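Local coordinates for protein transcriptional regulator (Streptococcus pneumoniae, PDB 2GNP) that probably regulates transcription in response to a small, perhaps sugar-like effector bound by its Rossmann-like domain, at residues 171-175 with 176-180; 165-168 with 169-172; 133-137 with 138-142. All coordinates share one frame; numbering follows the deposited sequence.

Contact 1: residues 171-175 with 176-180; sequences DMLTE and DDFKE
T174 and D177 form a capping box at the N-terminus of helix 175-183, each side chain bonding to the other's backbone NH. In D177, CB sits 3.3 Å from T174 O, and CG comes equally near T174 OG1. With CG beside its own backbone N (chi1 -72°), the carboxylate swings back toward the cap. OD2 accepts T174 N at 2.8 Å in a nearly straight bond (171°), although the donor meets it on the anti side and 34° out of the carboxylate plane. OD1 turns to R209, whose salt bridge gives this buried acid a second hold and probably helps to keep it ionised. In return T174 OG1 accepts D177 N at 2.9 Å, capping one of the amides at the helix start, where no preceding turn supplies the usual acceptors. Threonine suits the cap because its short branch reaches that NH. The regular helical bonds begin here: F178 N to T174 O, then K179 N to E175 O. L173, just outside the box, adds an apolar contact, its side chain crossing that of F178 at about a right angle. L173 CB lies over one ring face, offset toward the rim, 4.2 Å from the centroid of the F178 ring.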
loop_
_atom_site.group_PDB
_atom_site.type_symbol
_atom_site.label_atom_id
_atom_site.label_comp_id
_atom_site.label_asym_id
_atom_site.label_seq_id
_atom_site.Cartn_x
_atom_site.Cartn_y
_atom_site.Cartn_z
ATOM N N ASP A 171 -17.294 -6.634 7.481
ATOM C CA ASP A 171 -17.702 -8.053 7.397
ATOM C C ASP A 171 -16.533 -9.014 7.226
ATOM O O ASP A 171 -16.720 -10.222 6.976
ATOM C CB ASP A 171 -18.771 -8.283 6.324
ATOM C CG ASP A 171 -20.206 -8.060 6.865
ATOM O OD1 ASP A 171 -20.669 -6.892 6.850
ATOM O OD2 ASP A 171 -20.858 -9.055 7.301
HETATM N N MSE A 172 -15.326 -8.484 7.376
HETATM C CA MSE A 172 -14.132 -9.304 7.299
HETATM C C MSE A 172 -13.562 -9.608 8.708
HETATM O O MSE A 172 -13.235 -10.771 9.030
HETATM C CB MSE A 172 -13.102 -8.626 6.404
HETATM C CG MSE A 172 -11.852 -9.490 6.129
HETATM SE SE MSE A 172 -12.280 -11.304 5.418
HETATM C CE MSE A 172 -13.031 -10.738 3.701
ATOM N N LEU A 173 -13.468 -8.575 9.540
ATOM C CA LEU A 173 -13.045 -8.723 10.927
ATOM C C LEU A 173 -14.233 -8.858 11.874
ATOM O O LEU A 173 -15.303 -8.269 11.635
ATOM C CB LEU A 173 -12.200 -7.512 11.359
ATOM C CG LEU A 173 -10.981 -7.118 10.494
ATOM C CD1 LEU A 173 -10.337 -5.860 11.030
ATOM C CD2 LEU A 173 -9.934 -8.304 10.437
ATOM N N THR A 174 -14.038 -9.617 12.953
ATOM C CA THR A 174 -15.094 -9.817 13.951
ATOM C C THR A 174 -15.161 -8.624 14.921
ATOM O O THR A 174 -14.223 -7.832 15.015
ATOM C CB THR A 174 -14.884 -11.114 14.747
ATOM O OG1 THR A 174 -13.789 -10.949 15.653
ATOM C CG2 THR A 174 -14.572 -12.280 13.782
ATOM N N GLU A 175 -16.282 -8.495 15.624
ATOM C CA GLU A 175 -16.398 -7.523 16.715
ATOM C C GLU A 175 -15.206 -7.652 17.654
ATOM O O GLU A 175 -14.590 -6.652 18.018
ATOM C CB GLU A 175 -17.707 -7.749 17.495
ATOM C CG GLU A 175 -18.923 -7.236 16.744
ATOM C CD GLU A 175 -20.200 -7.278 17.573
ATOM O OE1 GLU A 175 -20.811 -8.379 17.693
ATOM O OE2 GLU A 175 -20.584 -6.209 18.107
ATOM N N ASP A 176 -14.876 -8.879 18.059
ATOM C CA ASP A 176 -13.683 -9.089 18.895
ATOM C C ASP A 176 -12.319 -8.687 18.296
ATOM O O ASP A 176 -11.454 -8.201 19.017
ATOM C CB ASP A 176 -13.622 -10.504 19.423
ATOM C CG ASP A 176 -14.316 -10.643 20.764
ATOM O OD1 ASP A 176 -15.564 -10.839 20.768
ATOM O OD2 ASP A 176 -13.603 -10.556 21.799
ATOM N N ASP A 177 -12.116 -8.927 16.991
ATOM C CA ASP A 177 -10.937 -8.411 16.286
ATOM C C ASP A 177 -10.803 -6.907 16.489
ATOM O O ASP A 177 -9.711 -6.401 16.834
ATOM C CB ASP A 177 -11.056 -8.680 14.776
ATOM C CG ASP A 177 -10.861 -10.173 14.403
ATOM O OD1 ASP A 177 -10.121 -10.894 15.118
ATOM O OD2 ASP A 177 -11.417 -10.597 13.354
ATOM N N PHE A 178 -11.895 -6.189 16.244
ATOM C CA PHE A 178 -11.867 -4.713 16.379
ATOM C C PHE A 178 -11.536 -4.305 17.795
ATOM O O PHE A 178 -10.746 -3.382 18.009
ATOM C CB PHE A 178 -13.193 -4.088 15.955
ATOM C CG PHE A 178 -13.376 -4.000 14.468
ATOM C CD1 PHE A 178 -12.555 -3.154 13.694
ATOM C CD2 PHE A 178 -14.359 -4.742 13.847
ATOM C CE1 PHE A 178 -12.750 -3.047 12.319
ATOM C CE2 PHE A 178 -14.557 -4.661 12.445
ATOM C CZ PHE A 178 -13.750 -3.795 11.701
ATOM N N LYS A 179 -12.132 -4.988 18.771
ATOM C CA LYS A 179 -11.837 -4.645 20.167
ATOM C C LYS A 179 -10.377 -4.798 20.476
ATOM O O LYS A 179 -9.757 -3.891 21.030
ATOM C CB LYS A 179 -12.674 -5.468 21.143
ATOM C CG LYS A 179 -14.070 -4.904 21.416
ATOM C CD LYS A 179 -14.742 -5.600 22.673
ATOM C CE LYS A 179 -14.499 -7.110 22.778
ATOM N NZ LYS A 179 -13.204 -7.496 23.484
ATOM N N GLU A 180 -9.794 -5.921 20.059
ATOM C CA GLU A 180 -8.388 -6.198 20.303
ATOM C C GLU A 180 -7.472 -5.235 19.542
ATOM O O GLU A 180 -6.489 -4.765 20.097
ATOM C CB GLU A 180 -8.045 -7.645 19.956
ATOM C CG GLU A 180 -8.814 -8.654 20.803
ATOM C CD GLU A 180 -8.558 -8.455 22.312
ATOM O OE1 GLU A 180 -7.458 -7.949 22.685
ATOM O OE2 GLU A 180 -9.461 -8.829 23.098
#

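Contact 2: residues 165-168 with 169-172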
loop_
_atom_site.group_PDB
_atom_site.type_symbol
_atom_site.label_atom_id
_atom_site.label_comp_id
_atom_site.label_asym_id
_atom_site.label_seq_id
_atom_site.Cartn_x
_atom_site.Cartn_y
_atom_site.Cartn_z
ATOM N N GLY A 165 -12.100 4.147 7.986
ATOM C CA GLY A 165 -11.115 3.101 7.705
ATOM C C GLY A 165 -11.599 1.732 8.173
ATOM O O GLY A 165 -11.487 0.743 7.449
ATOM N N LYS A 166 -12.147 1.666 9.384
ATOM C CA LYS A 166 -12.728 0.443 9.903
ATOM C C LYS A 166 -13.922 -0.018 9.053
ATOM O O LYS A 166 -14.192 -1.195 8.970
ATOM C CB LYS A 166 -13.179 0.603 11.354
ATOM C CG LYS A 166 -12.069 0.846 12.348
ATOM C CD LYS A 166 -12.598 0.646 13.767
ATOM C CE LYS A 166 -12.794 1.935 14.475
ATOM N NZ LYS A 166 -11.470 2.369 15.054
ATOM N N HIS A 167 -14.620 0.930 8.420
ATOM C CA HIS A 167 -15.770 0.595 7.559
ATOM C C HIS A 167 -15.581 -0.554 6.557
ATOM O O HIS A 167 -16.412 -1.482 6.516
ATOM C CB HIS A 167 -16.241 1.848 6.802
ATOM C CG HIS A 167 -17.404 1.600 5.903
ATOM N ND1 HIS A 167 -18.673 1.378 6.386
ATOM C CD2 HIS A 167 -17.492 1.536 4.549
ATOM C CE1 HIS A 167 -19.499 1.189 5.368
ATOM N NE2 HIS A 167 -18.803 1.258 4.245
ATOM N N GLN A 168 -14.512 -0.478 5.752
ATOM C CA GLN A 168 -14.240 -1.467 4.692
ATOM C C GLN A 168 -14.058 -2.897 5.235
ATOM O O GLN A 168 -14.248 -3.877 4.510
ATOM C CB GLN A 168 -13.020 -1.034 3.853
ATOM C CG GLN A 168 -13.093 0.439 3.393
ATOM C CD GLN A 168 -13.952 0.631 2.134
ATOM O OE1 GLN A 168 -14.900 -0.134 1.869
ATOM N NE2 GLN A 168 -13.618 1.671 1.350
ATOM N N TRP A 169 -13.786 -2.978 6.536
ATOM C CA TRP A 169 -13.439 -4.234 7.226
ATOM C C TRP A 169 -14.569 -4.878 8.007
ATOM O O TRP A 169 -14.394 -5.955 8.611
ATOM C CB TRP A 169 -12.223 -4.008 8.131
ATOM C CG TRP A 169 -11.002 -3.776 7.315
ATOM C CD1 TRP A 169 -10.429 -2.560 6.996
ATOM C CD2 TRP A 169 -10.228 -4.778 6.640
ATOM N NE1 TRP A 169 -9.330 -2.764 6.189
ATOM C CE2 TRP A 169 -9.189 -4.105 5.945
ATOM C CE3 TRP A 169 -10.312 -6.175 6.566
ATOM C CZ2 TRP A 169 -8.218 -4.787 5.181
ATOM C CZ3 TRP A 169 -9.319 -6.873 5.829
ATOM C CH2 TRP A 169 -8.285 -6.147 5.140
ATOM N N LEU A 170 -15.732 -4.227 8.000
ATOM C CA LEU A 170 -16.855 -4.629 8.828
ATOM C C LEU A 170 -17.356 -6.068 8.676
ATOM O O LEU A 170 -17.843 -6.654 9.657
ATOM C CB LEU A 170 -18.025 -3.648 8.627
ATOM C CG LEU A 170 -18.289 -2.641 9.757
ATOM C CD1 LEU A 170 -17.094 -2.192 10.550
ATOM C CD2 LEU A 170 -19.040 -1.425 9.270
ATOM N N ASP A 171 -17.294 -6.634 7.481
ATOM C CA ASP A 171 -17.702 -8.053 7.397
ATOM C C ASP A 171 -16.533 -9.014 7.226
ATOM O O ASP A 171 -16.720 -10.222 6.976
ATOM C CB ASP A 171 -18.771 -8.283 6.324
ATOM C CG ASP A 171 -20.206 -8.060 6.865
ATOM O OD1 ASP A 171 -20.669 -6.892 6.850
ATOM O OD2 ASP A 171 -20.858 -9.055 7.301
HETATM N N MSE A 172 -15.326 -8.484 7.376
HETATM C CA MSE A 172 -14.132 -9.304 7.299
HETATM C C MSE A 172 -13.562 -9.608 8.708
HETATM O O MSE A 172 -13.235 -10.771 9.030
HETATM C CB MSE A 172 -13.102 -8.626 6.404
HETATM C CG MSE A 172 -11.852 -9.490 6.129
HETATM SE SE MSE A 172 -12.280 -11.304 5.418
HETATM C CE MSE A 172 -13.031 -10.738 3.701
HETATM O O HOH W 1 -16.047 -6.015 5.107
#
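The backbone of H167 to L170 folds into a type I beta turn where helix 163-167 gives way to loop. L170 N closes it on H167 O at 3.2 Å, and one residue earlier W169 N reaches K166 O at 3.0 Å, so two successive i to i+3 bonds tighten the chain. Both donors stand well above the plane of the carbonyl they meet. A water extends the curl, donating to Q168 O and accepting from D171 N.

W169 is the buried side chain here. Its CB rests on K166 O, and its ring presents an edge to the helix: G165 O lies at that edge, in the plane of the indole, 3.5 Å from W169 CD1. The indole also meets F194 edge-to-face and touches F178 of helix 175-183, a span suited to tryptophan. K166 starts away from the following residues, and its NZ is held by F161 O, with the F161 ring as a cation-pi partner. L170 packs on two carbonyl oxygens: CD1 is 3.5 Å from K166 O and CB 3.4 Å from H167 O. The imidazole of H167, its CG anti to the backbone N (chi1 180°), is brought beside this leucine, where ND1 approaches L170 CD2 at 4.0 Å.

Contact 3: residues 133-137 with 138-142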
loop_
_atom_site.group_PDB
_atom_site.type_symbol
_atom_site.label_atom_id
_atom_site.label_comp_id
_atom_site.label_asym_id
_atom_site.label_seq_id
_atom_site.Cartn_x
_atom_site.Cartn_y
_atom_site.Cartn_z
ATOM N N ASP A 133 -2.508 -21.405 7.920
ATOM C CA ASP A 133 -1.321 -22.200 7.616
ATOM C C ASP A 133 -1.545 -23.292 6.548
ATOM O O ASP A 133 -0.651 -23.548 5.743
ATOM C CB ASP A 133 -0.808 -22.868 8.863
ATOM C CG ASP A 133 -0.171 -21.915 9.823
ATOM O OD1 ASP A 133 0.202 -20.777 9.461
ATOM O OD2 ASP A 133 0.034 -22.374 10.974
ATOM N N GLY A 134 -2.720 -23.905 6.556
ATOM C CA GLY A 134 -3.127 -24.850 5.523
ATOM C C GLY A 134 -3.003 -24.236 4.125
ATOM O O GLY A 134 -2.542 -24.914 3.202
ATOM N N ILE A 135 -3.394 -22.958 4.002
ATOM C CA ILE A 135 -3.253 -22.219 2.709
ATOM C C ILE A 135 -1.781 -21.846 2.501
ATOM O O ILE A 135 -1.169 -22.154 1.465
ATOM C CB ILE A 135 -4.137 -20.986 2.692
ATOM C CG1 ILE A 135 -5.622 -21.351 2.682
ATOM C CG2 ILE A 135 -3.783 -20.044 1.528
ATOM C CD1 ILE A 135 -6.535 -20.209 3.093
ATOM N N LEU A 136 -1.169 -21.197 3.487
ATOM C CA LEU A 136 0.173 -20.673 3.261
ATOM C C LEU A 136 1.225 -21.740 2.972
ATOM O O LEU A 136 2.174 -21.488 2.216
ATOM C CB LEU A 136 0.615 -19.798 4.434
ATOM C CG LEU A 136 -0.212 -18.513 4.659
ATOM C CD1 LEU A 136 0.277 -17.954 6.024
ATOM C CD2 LEU A 136 0.003 -17.462 3.586
ATOM N N GLN A 137 1.058 -22.907 3.611
ATOM C CA GLN A 137 2.030 -23.988 3.526
ATOM C C GLN A 137 1.664 -25.008 2.437
ATOM O O GLN A 137 2.302 -26.058 2.322
ATOM C CB GLN A 137 2.120 -24.679 4.894
ATOM C CG GLN A 137 2.758 -23.790 6.023
ATOM C CD GLN A 137 2.653 -24.421 7.477
ATOM O OE1 GLN A 137 3.108 -23.820 8.453
ATOM N NE2 GLN A 137 2.057 -25.626 7.593
ATOM N N SER A 138 0.612 -24.721 1.666
ATOM C CA SER A 138 0.104 -25.690 0.687
ATOM C C SER A 138 1.018 -25.838 -0.530
ATOM O O SER A 138 1.819 -24.992 -0.810
ATOM C CB SER A 138 -1.312 -25.312 0.234
ATOM O OG SER A 138 -1.202 -24.103 -0.532
ATOM N N ARG A 139 0.934 -26.957 -1.246
ATOM C CA ARG A 139 1.690 -27.067 -2.487
ATOM C C ARG A 139 1.215 -26.042 -3.504
ATOM O O ARG A 139 2.046 -25.532 -4.259
ATOM C CB ARG A 139 1.478 -28.443 -3.157
ATOM C CG ARG A 139 2.582 -28.883 -4.011
ATOM C CD ARG A 139 2.288 -30.296 -4.543
ATOM N NE ARG A 139 3.432 -30.762 -5.319
ATOM C CZ ARG A 139 3.541 -30.687 -6.638
ATOM N NH1 ARG A 139 2.551 -30.144 -7.381
ATOM N NH2 ARG A 139 4.675 -31.117 -7.207
ATOM N N TYR A 140 -0.087 -25.775 -3.499
ATOM C CA TYR A 140 -0.732 -24.912 -4.548
ATOM C C TYR A 140 -0.295 -23.435 -4.367
ATOM O O TYR A 140 -0.019 -22.706 -5.358
ATOM C CB TYR A 140 -2.249 -25.121 -4.661
ATOM C CG TYR A 140 -3.081 -24.564 -3.498
ATOM C CD1 TYR A 140 -3.628 -25.407 -2.528
ATOM C CD2 TYR A 140 -3.348 -23.179 -3.394
ATOM C CE1 TYR A 140 -4.382 -24.890 -1.452
ATOM C CE2 TYR A 140 -4.113 -22.660 -2.322
ATOM C CZ TYR A 140 -4.620 -23.525 -1.367
ATOM O OH TYR A 140 -5.378 -23.000 -0.341
ATOM N N PHE A 141 -0.133 -23.038 -3.115
ATOM C CA PHE A 141 0.190 -21.647 -2.811
ATOM C C PHE A 141 1.712 -21.304 -2.895
ATOM O O PHE A 141 2.127 -20.112 -2.825
ATOM C CB PHE A 141 -0.397 -21.332 -1.431
ATOM C CG PHE A 141 -0.576 -19.834 -1.172
ATOM C CD1 PHE A 141 0.424 -19.124 -0.483
ATOM C CD2 PHE A 141 -1.750 -19.164 -1.579
ATOM C CE1 PHE A 141 0.287 -17.773 -0.240
ATOM C CE2 PHE A 141 -1.891 -17.776 -1.331
ATOM C CZ PHE A 141 -0.886 -17.102 -0.660
ATOM N N GLU A 142 2.555 -22.333 -3.009
ATOM C CA GLU A 142 3.997 -22.145 -2.869
ATOM C C GLU A 142 4.593 -21.107 -3.830
ATOM O O GLU A 142 5.493 -20.351 -3.442
ATOM C CB GLU A 142 4.724 -23.485 -3.069
ATOM C CG GLU A 142 6.159 -23.336 -2.935
ATOM C CD GLU A 142 6.796 -24.691 -2.673
ATOM O OE1 GLU A 142 7.024 -25.435 -3.668
ATOM O OE2 GLU A 142 7.035 -24.987 -1.477
HETATM O O HOH W 2 3.378 -22.952 0.222
#
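The rings of F141 and Y140 meet I135 at the end of helix 129-136, where an ST motif built on S138 starts the next bend. Over one face of F141 lies I135 CG2, a CH-pi contact 4.2 Å from the centroid of the F141 ring and 26° off its normal. L136 lies alongside the phenylalanine, pointing the same way, and its CD2 meets CE1. F141 is the buried member of the group, and W148 and I211 extend its apolar surroundings, so a bare aromatic ring suits the place.

Y140 behaves differently. One face of its ring is covered by S138 OG, 3.2 Å above the plane and over the centre, while the phenol end leans back across I135, with OH 3.5 Å from I135 CG1. Its CG lies between the backbone N and the carbonyl carbon (chi1 72°), which folds the ring back over the serine.

S138 joins the two segments through I135 O, which accepts two bonds. S138 N gives one at 3.1 Å, from well above the carbonyl plane; OG gives the other at 2.8 Å, tilted only 17° from that plane. The same hydroxyl accepts F141 N, so it passes the hydrogen-bonding chain from the last helical turn to the following bend. Serine fits because a small side chain can both donate and accept here: S138 CB lies 3.2 Å from G134 O, and OG needs only a single carbon to reach back to I135. Further round, a water bridges the backbone by donating to L136 O and to S138 O, each at 2.8 Å.

Contacts 1 and 2 are neighbours on one connection: they share D171 and M172, join helix 163-167 to helix 175-183, and touch where F178 CZ packs against K166 O, W169 O and L170 CD1. Contact 3 belongs to the earlier join of helices 129-136 and 142-147, its centre about 25 Å from that of contact 1. None is a core contact. Contact 1, partly buried, begins a helix, with a carboxylate and a hydroxyl serving its amides. Contacts 2 and 3 are surface contacts where helices end; the former relies on backbone bonds, the latter adds a serine hydroxyl and aromatic packing. Each has a buried apolar residue beside its polar bonds: L173, W169 and F141; in contact 1 the capping acid D177 is buried too.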